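Early 35 kDa protein (PDB 1P35) inhibits caspases and so blocks the apoptosis that infection triggers in insect host cells, and also counters the host's antiviral RNA interference. Local coordinates at residues V2-E7 against E130-Y135; D17-V20 against T24-L27; V213-L218 against S286-N291; F268-D271 against V276-V279. One frame throughout, in Å; residues are numbered along the deposited sequence.

Contact 1: V2-E7 against E130-Y135; sequences VIFPVE and EAYEKY
The backbone bond from Tyr-135 N to Ala-131 O, 2.7 Å long, links two residues one helical turn apart, and both touch the start of the chain: Ala-131 meets Phe-4, and Tyr-135 meets Val-6. Tyr-132 supplies the main ring contact. Phe-4, its CG anti to the backbone N (chi1 176°), reaches across to helix 126-135, and there the edge of the Tyr-132 ring is turned toward its face. This offset edge-to-face pair has centroids 5.9 Å apart and planes at 69°. The leading atom of the tyrosine ring is CD2, 4.0 Å from Phe-4 CG, while Tyr-132 CB lies 3.9 Å from Phe-4 CD1. Ala-131 CB arrives at the edge of the phenylalanine ring, 4.3 Å from CE1. Past the cis peptide bond before Pro-5, Val-6 sets its CG1 4.0 Å from Tyr-135 CB, the two side chains crossing at about a right angle. Tyr-123 makes a further edge-to-face pair with Phe-4, and Phe-114 packs on Tyr-132. Val-2 and Phe-4 bond through their backbones to strand 42-48, and Tyr-135 OH bonds to Asp-187. What joins the helix to the strand and the loop after it is thus carbon against carbon, a fit of shape and ring orientation.

Contact 2: D17-V20 against T24-L27; sequences DCQV and TREL
Arg-25 grips Asp-17 side-on, with two nitrogens on one oxygen: NE lies 2.8 Å and NH2 2.7 Å from Asp-17 OD1. The carboxylate and guanidinium planes are only 17° apart, which keeps this salt bridge nearly flat; NE meets OD1 almost in line with its C-O bond, whereas NH2 comes from the anti side, tilted somewhat out of the carboxylate plane. At the other end of the same guanidinium, NH1 donates to Gln-19 OE1 over 2.9 Å, from above the amide carbonyl plane, while Gln-19 NE2 bonds to Asp-21 O. A bend at chi3 (58°) folds the arginine back across the neighbouring strand, and one face of its guanidinium lies over the Cys-18 to Gln-19 peptide. Beneath runs the backbone pairing of an antiparallel beta hairpin: Glu-26 N reaches Cys-18 O at 2.7 Å, and Val-20 N reaches Thr-24 O at 2.7 Å. Packing completes the contact. Val-20 CG2 sits 3.8 Å from Glu-26 CB, and Leu-27 CD1 lies 4.0 Å from Asp-17 CB. Outside partners extend the polar network, for Tyr-170 OH bonds to Asp-17 OD2 and the Asp-200 carbonyl takes a bond from Arg-25 NH2. Strand 10-21 pairs in parallel with strand 191-199, strand 24-33 runs antiparallel to strand 164-170, and Val-177 of strand 176-179 packs on both Asp-17 and Arg-25.

Contact 3: V213-L218 against S286-N291; sequences VQSLIL and SALNKN. With EDO (1,2-ethanediol), chain F.
Ser-215 turns its CB toward Ser-286 and Leu-288. CB itself lies 3.4 Å from Ser-286 OG and 3.6 Å from Leu-288 CD1. One bond further, OG stands between the backbone N and the carbonyl carbon (chi1 78°), where it hydrogen-bonds with Ser-286 OG at 2.9 Å and has Leu-288 CD1 alongside at 3.4 Å. The same hydroxyl is also bonded to the Phe-212 carbonyl one turn back, so the serine ties the last turn of its own helix to the facing loop. Ser-286 OG in turn accepts from Leu-288 N at 2.9 Å, two residues on, which makes an ST turn where the chain leaves strand 284-286. The contact therefore sets the C-terminal end of helix 206-215 against the first bend of a loop that leads to strand 292-295, and backbone bonding between Ile-217 and Thr-285 runs close by. A 1,2-ethanediol, probably from the crystallisation liquor, bridges the two segments: its O2 donates to Ser-215 O at 2.7 Å and accepts from Ala-287 N at 2.8 Å. Leu-216 CD2 comes within 4.3 Å of Ser-286 CB. Lys-243 NZ bonds to the carbonyls of Gln-214 and Leu-216, while Tyr-193 OH bonds to that of Leu-288.

Contact 4: F268-D271 against V276-V279; sequences FIYD and VLYV
The antiparallel beta hairpin of strands 259-271 and 276-282 brings these two segments together close to its turn. Ile-269 and Tyr-278 form a hydrogen-bonded pair, with Ile-269 N 2.9 Å from Tyr-278 O and Tyr-278 N 2.8 Å from Ile-269 O. Nearer the turn, Asp-271 N donates almost straight (176°) to Val-276 O over 2.8 Å, but the return bond from Val-276 N is weak. One face of the hairpin carries Phe-268, Tyr-270, Leu-277 and Val-279. There Val-279 CG1 makes a CH-pi contact over the Phe-268 ring, 4.0 Å from its centroid and 20° off the normal. Leu-277 divides its methyls between two rings: CD2 is at the edge of Phe-268, 4.2 Å from CD2 of that ring, and CD1 is at the edge of Tyr-270, 4.1 Å from its CD1. Tyr-278, on the other face with Ile-269, turns its ring edge to the Ile-269 carbonyl: O lies in the ring plane, 3.4 Å from Tyr-278 CD1, and Ile-269 CG2 packs on that same carbon at 4.1 Å. Phe-209 stacks on Phe-268. Three nearly straight backbone bonds hold the pairing, which slackens at the turn end, and the two faces of the hairpin meet different helices, Phe-268 and Leu-277 toward helix 206-215, Ile-269 and Tyr-278 toward helix 62-74.

Overall arrangement
Contacts 2 and 4 are the buried ones, each the pairing of a beta hairpin, their centres about 16 Å apart, and strand 191-199 borders one strand of each. Yet their side-chain chemistry differs: contact 2 carries an arginine-centred polar network, contact 4 rings and aliphatic groups. Contacts 1 and 3, both partly buried, set a helix against a strand or loop, the first through apolar and aromatic packing, the second through serine hydroxyls and a bridging 1,2-ethanediol. Helix 206-215, whose end forms part of contact 3, also packs on contact 4, and the two touch, Val-213 CG2 lying 3.5 Å from Phe-268 CD1. Contact 1 lies about 31 Å from contact 4, centre to centre, across the middle of the chain.

Contact 1: V2-E7 against E130-Y135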
# COMPACT_ATOMS: atom_id res chain seq x y z
N VAL A 2 -4.41 -0.21 27.93
CA VAL A 2 -4.20 0.39 29.27
C VAL A 2 -2.69 0.49 29.24
O VAL A 2 -1.96 -0.50 29.43
CB VAL A 2 -4.66 -0.57 30.39
CG1 VAL A 2 -4.47 0.03 31.74
CG2 VAL A 2 -6.10 -0.95 30.14
N ILE A 3 -2.22 1.67 28.93
CA ILE A 3 -0.78 1.89 28.79
C ILE A 3 -0.06 2.48 29.98
O ILE A 3 -0.58 3.35 30.67
CB ILE A 3 -0.54 2.74 27.54
CG1 ILE A 3 -1.10 1.98 26.33
CG2 ILE A 3 0.93 3.07 27.37
CD1 ILE A 3 -0.87 2.68 24.98
N PHE A 4 1.14 1.98 30.23
CA PHE A 4 1.98 2.44 31.34
C PHE A 4 3.39 2.53 30.78
O PHE A 4 3.77 1.71 29.95
CB PHE A 4 2.01 1.42 32.49
CG PHE A 4 2.93 1.80 33.62
CD1 PHE A 4 2.50 2.65 34.63
CD2 PHE A 4 4.29 1.43 33.59
CE1 PHE A 4 3.41 3.15 35.58
CE2 PHE A 4 5.21 1.92 34.53
CZ PHE A 4 4.77 2.79 35.53
N PRO A 5 4.16 3.55 31.14
CA PRO A 5 3.98 4.75 31.96
C PRO A 5 2.76 5.50 31.43
O PRO A 5 2.45 5.37 30.26
CB PRO A 5 5.25 5.53 31.67
CG PRO A 5 6.28 4.42 31.55
CD PRO A 5 5.54 3.49 30.62
N VAL A 6 2.11 6.30 32.27
CA VAL A 6 0.91 6.99 31.81
C VAL A 6 1.11 8.21 30.91
O VAL A 6 0.16 8.72 30.31
CB VAL A 6 0.02 7.37 33.00
CG1 VAL A 6 -0.53 6.10 33.66
CG2 VAL A 6 0.82 8.20 34.01
N GLU A 7 2.33 8.71 30.80
CA GLU A 7 2.58 9.85 29.93
C GLU A 7 2.23 9.42 28.49
O GLU A 7 1.27 9.91 27.89
CB GLU A 7 4.07 10.25 30.01
CG GLU A 7 5.02 9.09 29.68
CD GLU A 7 6.50 9.41 29.81
OE1 GLU A 7 6.96 10.36 29.13
OE2 GLU A 7 7.20 8.71 30.58
N GLU A 130 2.56 3.17 42.11
CA GLU A 130 1.28 3.67 42.55
C GLU A 130 0.48 4.19 41.36
O GLU A 130 -0.73 4.07 41.34
CB GLU A 130 1.46 4.77 43.60
CG GLU A 130 2.28 4.31 44.83
CD GLU A 130 2.22 5.29 46.00
OE1 GLU A 130 2.41 6.51 45.78
OE2 GLU A 130 2.01 4.83 47.15
N ALA A 131 1.19 4.73 40.37
CA ALA A 131 0.53 5.26 39.19
C ALA A 131 -0.22 4.12 38.48
O ALA A 131 -1.42 4.25 38.16
CB ALA A 131 1.54 5.87 38.28
N TYR A 132 0.50 3.02 38.29
CA TYR A 132 -0.04 1.82 37.68
C TYR A 132 -1.29 1.29 38.41
O TYR A 132 -2.30 0.97 37.78
CB TYR A 132 1.04 0.72 37.65
CG TYR A 132 0.52 -0.57 37.02
CD1 TYR A 132 -0.20 -1.48 37.77
CD2 TYR A 132 0.65 -0.81 35.67
CE1 TYR A 132 -0.79 -2.59 37.20
CE2 TYR A 132 0.06 -1.95 35.08
CZ TYR A 132 -0.67 -2.83 35.86
OH TYR A 132 -1.34 -3.93 35.29
N GLU A 133 -1.20 1.16 39.73
CA GLU A 133 -2.31 0.64 40.54
C GLU A 133 -3.49 1.61 40.53
O GLU A 133 -4.66 1.19 40.66
CB GLU A 133 -1.85 0.37 41.99
CG GLU A 133 -2.98 0.05 42.98
CD GLU A 133 -2.49 -0.59 44.27
OE1 GLU A 133 -1.47 -0.11 44.80
OE2 GLU A 133 -3.12 -1.56 44.76
N LYS A 134 -3.19 2.89 40.38
CA LYS A 134 -4.26 3.89 40.33
C LYS A 134 -4.89 4.05 38.94
O LYS A 134 -6.11 4.13 38.81
CB LYS A 134 -3.74 5.26 40.73
CG LYS A 134 -4.89 6.29 40.82
CD LYS A 134 -4.36 7.65 41.22
CE LYS A 134 -5.49 8.64 41.52
NZ LYS A 134 -4.85 9.95 41.85
N TYR A 135 -4.06 4.07 37.91
CA TYR A 135 -4.60 4.33 36.59
C TYR A 135 -4.78 3.17 35.63
O TYR A 135 -5.59 3.27 34.71
CB TYR A 135 -3.76 5.41 35.92
CG TYR A 135 -3.74 6.71 36.70
CD1 TYR A 135 -4.91 7.47 36.85
CD2 TYR A 135 -2.55 7.22 37.22
CE1 TYR A 135 -4.89 8.73 37.50
CE2 TYR A 135 -2.50 8.46 37.87
CZ TYR A 135 -3.68 9.21 38.00
OH TYR A 135 -3.64 10.44 38.60

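Contact 2: D17-V20 against T24-L27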
# COMPACT_ATOMS: atom_id res chain seq x y z
N ASP A 17 -9.95 -9.24 15.31
CA ASP A 17 -10.12 -10.39 16.18
C ASP A 17 -11.08 -11.30 15.43
O ASP A 17 -12.21 -10.92 15.17
CB ASP A 17 -10.67 -9.96 17.53
CG ASP A 17 -10.78 -11.11 18.52
OD1 ASP A 17 -11.56 -12.03 18.24
OD2 ASP A 17 -10.10 -11.07 19.57
N CYS A 18 -10.60 -12.50 15.08
CA CYS A 18 -11.38 -13.45 14.30
C CYS A 18 -11.40 -14.86 14.94
O CYS A 18 -10.49 -15.23 15.68
CB CYS A 18 -10.77 -13.55 12.88
SG CYS A 18 -10.62 -12.01 11.89
N GLN A 19 -12.45 -15.63 14.64
CA GLN A 19 -12.58 -17.00 15.13
C GLN A 19 -11.56 -17.77 14.28
O GLN A 19 -11.50 -17.53 13.08
CB GLN A 19 -14.00 -17.54 14.85
CG GLN A 19 -14.45 -18.78 15.69
CD GLN A 19 -14.65 -18.50 17.24
OE1 GLN A 19 -15.35 -17.56 17.65
NE2 GLN A 19 -14.06 -19.36 18.08
N VAL A 20 -10.73 -18.61 14.89
CA VAL A 20 -9.74 -19.42 14.15
C VAL A 20 -10.38 -20.80 13.96
O VAL A 20 -10.29 -21.38 12.88
CB VAL A 20 -8.45 -19.58 14.94
CG1 VAL A 20 -7.59 -20.70 14.31
CG2 VAL A 20 -7.66 -18.25 14.94
N THR A 24 -10.79 -21.35 19.36
CA THR A 24 -9.66 -20.47 19.26
C THR A 24 -10.05 -19.24 18.47
O THR A 24 -10.86 -19.32 17.52
CB THR A 24 -8.48 -21.17 18.52
OG1 THR A 24 -8.30 -22.51 19.03
CG2 THR A 24 -7.20 -20.35 18.70
N ARG A 25 -9.47 -18.10 18.86
CA ARG A 25 -9.70 -16.85 18.12
C ARG A 25 -8.35 -16.15 18.07
O ARG A 25 -7.44 -16.49 18.85
CB ARG A 25 -10.77 -15.94 18.80
CG ARG A 25 -12.19 -16.49 18.80
CD ARG A 25 -13.19 -15.51 19.44
NE ARG A 25 -13.19 -14.21 18.74
CZ ARG A 25 -14.08 -13.87 17.81
NH1 ARG A 25 -15.04 -14.71 17.44
NH2 ARG A 25 -14.01 -12.69 17.21
N GLU A 26 -8.19 -15.21 17.13
CA GLU A 26 -6.93 -14.49 17.03
C GLU A 26 -7.12 -12.97 17.14
O GLU A 26 -8.07 -12.39 16.59
CB GLU A 26 -6.22 -14.82 15.70
CG GLU A 26 -4.92 -14.04 15.49
CD GLU A 26 -4.42 -14.12 14.04
OE1 GLU A 26 -5.16 -13.69 13.15
OE2 GLU A 26 -3.30 -14.62 13.78
N LEU A 27 -6.24 -12.35 17.92
CA LEU A 27 -6.26 -10.94 18.11
C LEU A 27 -5.00 -10.35 17.47
O LEU A 27 -3.90 -10.80 17.76
CB LEU A 27 -6.24 -10.58 19.61
CG LEU A 27 -6.08 -9.06 19.77
CD1 LEU A 27 -7.38 -8.38 19.28
CD2 LEU A 27 -5.86 -8.66 21.24

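Contact 3: V213-L218 against S286-N291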
# COMPACT_ATOMS: atom_id res chain seq x y z
N VAL A 213 -21.93 4.89 21.09
CA VAL A 213 -22.06 5.96 20.10
C VAL A 213 -22.66 7.28 20.65
O VAL A 213 -22.19 8.37 20.29
CB VAL A 213 -22.85 5.47 18.87
CG1 VAL A 213 -23.12 6.62 17.86
CG2 VAL A 213 -22.04 4.35 18.17
N GLN A 214 -23.67 7.18 21.53
CA GLN A 214 -24.31 8.36 22.14
C GLN A 214 -23.29 9.17 22.95
O GLN A 214 -23.41 10.41 23.05
CB GLN A 214 -25.46 7.94 23.08
CG GLN A 214 -26.60 7.33 22.38
CD GLN A 214 -27.64 6.71 23.32
OE1 GLN A 214 -27.44 6.58 24.54
NE2 GLN A 214 -28.73 6.27 22.74
N SER A 215 -22.31 8.48 23.54
CA SER A 215 -21.27 9.13 24.36
C SER A 215 -20.18 9.85 23.54
O SER A 215 -19.41 10.67 24.07
CB SER A 215 -20.57 8.08 25.25
OG SER A 215 -19.61 7.32 24.50
N LEU A 216 -20.13 9.57 22.24
CA LEU A 216 -19.05 10.14 21.39
C LEU A 216 -19.21 11.59 21.04
O LEU A 216 -20.29 12.00 20.72
CB LEU A 216 -18.92 9.38 20.07
CG LEU A 216 -18.72 7.89 20.12
CD1 LEU A 216 -18.67 7.39 18.72
CD2 LEU A 216 -17.47 7.60 20.89
N ILE A 217 -18.09 12.32 21.06
CA ILE A 217 -18.07 13.72 20.69
C ILE A 217 -17.26 13.75 19.37
O ILE A 217 -16.10 13.34 19.37
CB ILE A 217 -17.28 14.54 21.72
CG1 ILE A 217 -17.93 14.48 23.10
CG2 ILE A 217 -17.17 15.98 21.18
CD1 ILE A 217 -19.27 15.26 23.20
N LEU A 218 -17.84 14.21 18.26
CA LEU A 218 -17.08 14.26 16.99
C LEU A 218 -16.21 15.51 16.74
O LEU A 218 -16.38 16.54 17.39
CB LEU A 218 -18.02 14.17 15.79
CG LEU A 218 -18.99 13.02 15.65
CD1 LEU A 218 -19.58 12.96 14.22
CD2 LEU A 218 -18.26 11.78 15.97
N SER A 286 -14.72 10.99 24.40
CA SER A 286 -15.84 10.49 25.18
C SER A 286 -15.46 10.35 26.62
O SER A 286 -14.29 10.28 26.94
CB SER A 286 -16.27 9.11 24.69
OG SER A 286 -17.22 8.53 25.50
N ALA A 287 -16.48 10.31 27.47
CA ALA A 287 -16.35 10.15 28.90
C ALA A 287 -16.42 8.65 29.22
O ALA A 287 -16.02 8.23 30.28
CB ALA A 287 -17.49 10.90 29.62
N LEU A 288 -16.99 7.85 28.31
CA LEU A 288 -17.05 6.40 28.49
C LEU A 288 -15.65 5.86 28.13
O LEU A 288 -15.16 6.10 27.03
CB LEU A 288 -18.05 5.73 27.50
CG LEU A 288 -19.50 5.41 27.86
CD1 LEU A 288 -20.23 4.79 26.66
CD2 LEU A 288 -19.54 4.43 29.04
N ASN A 289 -15.02 5.14 29.04
CA ASN A 289 -13.71 4.54 28.81
C ASN A 289 -13.89 3.07 29.06
O ASN A 289 -13.65 2.60 30.17
CB ASN A 289 -12.67 5.08 29.80
CG ASN A 289 -11.33 4.39 29.62
OD1 ASN A 289 -10.92 4.13 28.50
ND2 ASN A 289 -10.65 4.12 30.71
N LYS A 290 -14.35 2.33 28.07
CA LYS A 290 -14.59 0.92 28.27
C LYS A 290 -14.35 -0.03 27.05
O LYS A 290 -14.24 0.42 25.90
CB LYS A 290 -16.03 0.73 28.81
CG LYS A 290 -17.12 1.32 27.96
CD LYS A 290 -18.55 0.98 28.46
CE LYS A 290 -18.95 -0.48 28.26
NZ LYS A 290 -20.37 -0.73 28.67
N ASN A 291 -14.24 -1.33 27.33
CA ASN A 291 -14.10 -2.30 26.24
C ASN A 291 -15.51 -2.65 25.72
O ASN A 291 -16.51 -2.33 26.33
CB ASN A 291 -13.41 -3.59 26.77
CG ASN A 291 -12.02 -3.31 27.33
OD1 ASN A 291 -11.28 -2.50 26.76
ND2 ASN A 291 -11.65 -3.99 28.42
C1 EDO F . -18.78 13.51 27.37
O1 EDO F . -19.23 14.84 27.02
C2 EDO F . -19.66 12.50 26.68
O2 EDO F . -19.00 11.25 26.64

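Contact 4: F268-D271 against V276-V279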
# COMPACT_ATOMS: atom_id res chain seq x y z
N PHE A 268 -20.44 1.95 14.81
CA PHE A 268 -20.48 0.52 14.59
C PHE A 268 -21.35 0.16 13.38
O PHE A 268 -22.51 0.64 13.24
CB PHE A 268 -21.09 -0.16 15.85
CG PHE A 268 -20.31 0.06 17.10
CD1 PHE A 268 -20.26 1.31 17.70
CD2 PHE A 268 -19.53 -0.98 17.63
CE1 PHE A 268 -19.42 1.55 18.83
CE2 PHE A 268 -18.69 -0.76 18.74
CZ PHE A 268 -18.63 0.53 19.35
N ILE A 269 -20.80 -0.67 12.50
CA ILE A 269 -21.53 -1.14 11.34
C ILE A 269 -21.50 -2.65 11.48
O ILE A 269 -20.40 -3.25 11.55
CB ILE A 269 -20.88 -0.72 10.01
CG1 ILE A 269 -21.21 0.76 9.73
CG2 ILE A 269 -21.38 -1.62 8.86
CD1 ILE A 269 -20.36 1.41 8.59
N TYR A 270 -22.68 -3.27 11.53
CA TYR A 270 -22.74 -4.69 11.70
C TYR A 270 -23.36 -5.38 10.48
O TYR A 270 -24.45 -5.03 10.00
CB TYR A 270 -23.54 -5.04 12.96
CG TYR A 270 -23.61 -6.53 13.19
CD1 TYR A 270 -22.50 -7.24 13.58
CD2 TYR A 270 -24.80 -7.23 13.00
CE1 TYR A 270 -22.54 -8.60 13.79
CE2 TYR A 270 -24.86 -8.61 13.21
CZ TYR A 270 -23.71 -9.28 13.61
OH TYR A 270 -23.69 -10.64 13.83
N ASP A 271 -22.63 -6.36 9.95
CA ASP A 271 -23.13 -7.08 8.79
C ASP A 271 -23.85 -8.32 9.29
O ASP A 271 -23.23 -9.30 9.68
CB ASP A 271 -21.97 -7.43 7.87
CG ASP A 271 -22.43 -8.04 6.56
OD1 ASP A 271 -23.49 -8.71 6.57
OD2 ASP A 271 -21.72 -7.86 5.55
N VAL A 276 -20.07 -10.01 10.80
CA VAL A 276 -18.90 -9.18 10.98
C VAL A 276 -19.25 -7.79 11.49
O VAL A 276 -20.21 -7.13 11.02
CB VAL A 276 -18.08 -9.04 9.66
CG1 VAL A 276 -16.83 -8.25 9.93
CG2 VAL A 276 -17.71 -10.42 9.11
N LEU A 277 -18.43 -7.34 12.43
CA LEU A 277 -18.57 -6.05 13.06
C LEU A 277 -17.43 -5.11 12.62
O LEU A 277 -16.25 -5.48 12.69
CB LEU A 277 -18.49 -6.22 14.59
CG LEU A 277 -18.66 -4.83 15.24
CD1 LEU A 277 -20.09 -4.28 14.96
CD2 LEU A 277 -18.40 -4.91 16.71
N TYR A 278 -17.76 -3.90 12.19
CA TYR A 278 -16.73 -2.94 11.82
C TYR A 278 -16.89 -1.79 12.79
O TYR A 278 -18.02 -1.33 13.07
CB TYR A 278 -16.93 -2.41 10.42
CG TYR A 278 -17.00 -3.48 9.34
CD1 TYR A 278 -18.19 -4.15 9.09
CD2 TYR A 278 -15.85 -3.84 8.60
CE1 TYR A 278 -18.25 -5.16 8.14
CE2 TYR A 278 -15.89 -4.86 7.63
CZ TYR A 278 -17.09 -5.50 7.41
OH TYR A 278 -17.12 -6.48 6.47
N VAL A 279 -15.77 -1.33 13.34
CA VAL A 279 -15.84 -0.23 14.27
C VAL A 279 -14.85 0.85 13.88
O VAL A 279 -13.70 0.55 13.52
CB VAL A 279 -15.51 -0.67 15.69
CG1 VAL A 279 -15.78 0.46 16.66
CG2 VAL A 279 -16.30 -1.91 16.08